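PDB 1M22: peptide amidase from Stenotrophomonas maltophilia, which probably hydrolyses amide bonds as a member of the amidase signature family. Local coordinates for residues A[202-206]-A[207-211]. Sequence-based numbering, arbitrary orientation.
Sequences LKPTV and GLVSR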
ATOM      1  N   LEU A 202       2.812   3.638   3.230  1.00  5.94           N
ATOM      2  CA  LEU A 202       2.811   5.032   2.800  1.00  5.90           C
ATOM      3  C   LEU A 202       2.099   5.185   1.461  1.00  6.25           C
ATOM      4  O   LEU A 202       2.503   4.572   0.471  1.00  6.17           O
ATOM      5  CB  LEU A 202       4.255   5.532   2.689  1.00  8.33           C
ATOM      6  CG  LEU A 202       4.527   7.030   2.523  1.00 11.31           C
ATOM      7  CD1 LEU A 202       6.006   7.277   2.774  1.00 13.58           C
ATOM      8  CD2 LEU A 202       4.131   7.509   1.135  1.00 11.90           C
ATOM      9  N   LYS A 203       1.022   5.972   1.450  1.00  5.98           N
ATOM     10  CA  LYS A 203       0.264   6.258   0.230  1.00  6.71           C
ATOM     11  C   LYS A 203       0.653   7.680  -0.148  1.00  6.57           C
ATOM     12  O   LYS A 203       0.249   8.641   0.507  1.00  7.55           O
ATOM     13  CB  LYS A 203      -1.247   6.224   0.467  1.00  8.11           C
ATOM     14  CG  LYS A 203      -2.036   6.473  -0.819  1.00  7.75           C
ATOM     15  CD  LYS A 203      -3.445   6.992  -0.565  1.00  7.27           C
ATOM     16  CE  LYS A 203      -3.456   8.470  -0.186  1.00  6.60           C
ATOM     17  NZ  LYS A 203      -3.113   9.370  -1.340  1.00  6.09           N
ATOM     18  N   PRO A 204       1.430   7.840  -1.218  1.00  5.69           N
ATOM     19  CA  PRO A 204       1.820   9.203  -1.580  1.00  5.85           C
ATOM     20  C   PRO A 204       0.755  10.047  -2.258  1.00  6.01           C
ATOM     21  O   PRO A 204      -0.370   9.601  -2.507  1.00  6.30           O
ATOM     22  CB  PRO A 204       3.034   8.980  -2.478  1.00  8.84           C
ATOM     23  CG  PRO A 204       2.701   7.702  -3.173  1.00  8.99           C
ATOM     24  CD  PRO A 204       2.090   6.841  -2.078  1.00  5.54           C
ATOM     25  N   THR A 205       1.129  11.295  -2.520  1.00  5.83           N
ATOM     26  CA  THR A 205       0.281  12.237  -3.228  1.00  6.38           C
ATOM     27  C   THR A 205       0.071  11.626  -4.610  1.00  5.58           C
ATOM     28  O   THR A 205       1.001  11.049  -5.183  1.00  5.80           O
ATOM     29  CB  THR A 205       1.007  13.586  -3.420  1.00  6.15           C
ATOM     30  OG1 THR A 205       1.366  14.125  -2.144  1.00  7.04           O
ATOM     31  CG2 THR A 205       0.124  14.580  -4.162  1.00  7.21           C
ATOM     32  N   VAL A 206      -1.140  11.735  -5.142  1.00  6.44           N
ATOM     33  CA  VAL A 206      -1.402  11.204  -6.473  1.00  6.72           C
ATOM     34  C   VAL A 206      -0.573  12.014  -7.465  1.00  6.72           C
ATOM     35  O   VAL A 206      -0.722  13.233  -7.572  1.00  9.27           O
ATOM     36  CB  VAL A 206      -2.899  11.302  -6.825  1.00  7.06           C
ATOM     37  CG1 VAL A 206      -3.112  10.958  -8.296  1.00  8.59           C
ATOM     38  CG2 VAL A 206      -3.694  10.348  -5.944  1.00  9.58           C
ATOM     39  N   GLY A 207       0.315  11.330  -8.174  1.00  7.20           N
ATOM     40  CA  GLY A 207       1.172  12.007  -9.128  1.00  8.30           C
ATOM     41  C   GLY A 207       2.645  11.880  -8.786  1.00  6.29           C
ATOM     42  O   GLY A 207       3.495  12.147  -9.635  1.00  8.58           O
ATOM     43  N   LEU A 208       2.963  11.483  -7.555  1.00  7.00           N
ATOM     44  CA  LEU A 208       4.364  11.332  -7.173  1.00  6.34           C
ATOM     45  C   LEU A 208       4.964  10.089  -7.818  1.00  5.89           C
ATOM     46  O   LEU A 208       6.114  10.101  -8.252  1.00  6.65           O
ATOM     47  CB  LEU A 208       4.511  11.229  -5.649  1.00  6.95           C
ATOM     48  CG  LEU A 208       5.962  11.092  -5.157  1.00  5.73           C
ATOM     49  CD1 LEU A 208       6.744  12.359  -5.490  1.00  9.62           C
ATOM     50  CD2 LEU A 208       5.979  10.836  -3.653  1.00  8.91           C
ATOM     51  N   VAL A 209       4.170   9.022  -7.875  1.00  6.01           N
ATOM     52  CA  VAL A 209       4.590   7.745  -8.443  1.00  6.09           C
ATOM     53  C   VAL A 209       3.676   7.372  -9.608  1.00  6.38           C
ATOM     54  O   VAL A 209       2.450   7.381  -9.477  1.00  6.05           O
ATOM     55  CB  VAL A 209       4.531   6.622  -7.380  1.00  5.62           C
ATOM     56  CG1 VAL A 209       4.995   5.300  -7.983  1.00  6.78           C
ATOM     57  CG2 VAL A 209       5.385   6.998  -6.174  1.00  7.15           C
ATOM     58  N   SER A 210       4.270   7.026 -10.744  1.00  5.48           N
ATOM     59  CA  SER A 210       3.486   6.675 -11.918  1.00  5.57           C
ATOM     60  C   SER A 210       2.542   5.495 -11.713  1.00  5.02           C
ATOM     61  O   SER A 210       2.899   4.503 -11.079  1.00  5.65           O
ATOM     62  CB  SER A 210       4.417   6.356 -13.085  1.00  6.33           C
ATOM     63  OG  SER A 210       3.664   6.001 -14.232  1.00  6.89           O
ATOM     64  N   ARG A 211       1.338   5.614 -12.268  1.00  6.39           N
ATOM     65  CA  ARG A 211       0.358   4.537 -12.201  1.00  6.01           C
ATOM     66  C   ARG A 211       0.389   3.732 -13.501  1.00  6.45           C
ATOM     67  O   ARG A 211      -0.424   2.825 -13.694  1.00  7.87           O
ATOM     68  CB  ARG A 211      -1.065   5.079 -11.991  1.00  7.48           C
ATOM     69  CG  ARG A 211      -1.404   5.541 -10.572  1.00  6.64           C
ATOM     70  CD  ARG A 211      -0.899   6.949 -10.285  1.00  7.64           C
ATOM     71  NE  ARG A 211      -1.424   7.916 -11.248  1.00  6.54           N
ATOM     72  CZ  ARG A 211      -2.674   8.373 -11.261  1.00  7.46           C
ATOM     73  NH1 ARG A 211      -3.552   7.970 -10.352  1.00  7.43           N
ATOM     74  NH2 ARG A 211      -3.057   9.210 -12.217  1.00  9.18           N
TER
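Thr205 and Leu208 are the first and last residues of a beta turn closed by the hydrogen bond from Leu208 N to Thr205 O (3.1 Å), whose N-H...O angle of 168° is nearly straight. The backbone angles of the two middle residues, Val206 and Gly207, make it type II. At the third position Gly207 adopts phi 118° and psi -16°, where a side chain would run into the carbonyl oxygen of Val206.

Leu208 lies back over the residue before the turn. Its CB sits 3.5 Å from Thr205 O and, more loosely, faces the Pro204 ring; CG, anti to the backbone N, carries the branches onward, and of the two methyls CD2 reaches Pro204 CB, at 3.7 Å. The neighbouring ring atom, Pro204 CG, meets Val209 CG2 at 4.1 Å, so the proline touches two successive residues beyond the turn. Glu470 of helix 470-484 also packs against Pro204 and Leu208, and its carboxylate hydrogen-bonds Thr205 OG1.

Arg211 curls back on the side of Val206. Bends at chi2 and chi3 bring the guanidinium to Val206 CG1, which lies over one face, 3.6 Å from its plane, offset toward the rim and nearest to NH1 at 3.7 Å. The two side chains cross at about a right angle. Asp248 forms a salt bridge with NE, and the carbonyls of Phe219 and Asp222 accept hydrogen bonds from NH1, which would fix the group's rotation; NH2 forms a salt bridge with the sulfonate of a bound buffer molecule, probably from the crystallisation liquor.

Pro204 and the nucleophile Ser189 have side chains about 11 Å apart. The arrangement is a glycine-containing type II turn that redirects the chain as it leaves strand 200-203 of the central mixed sheet of the amidase fold.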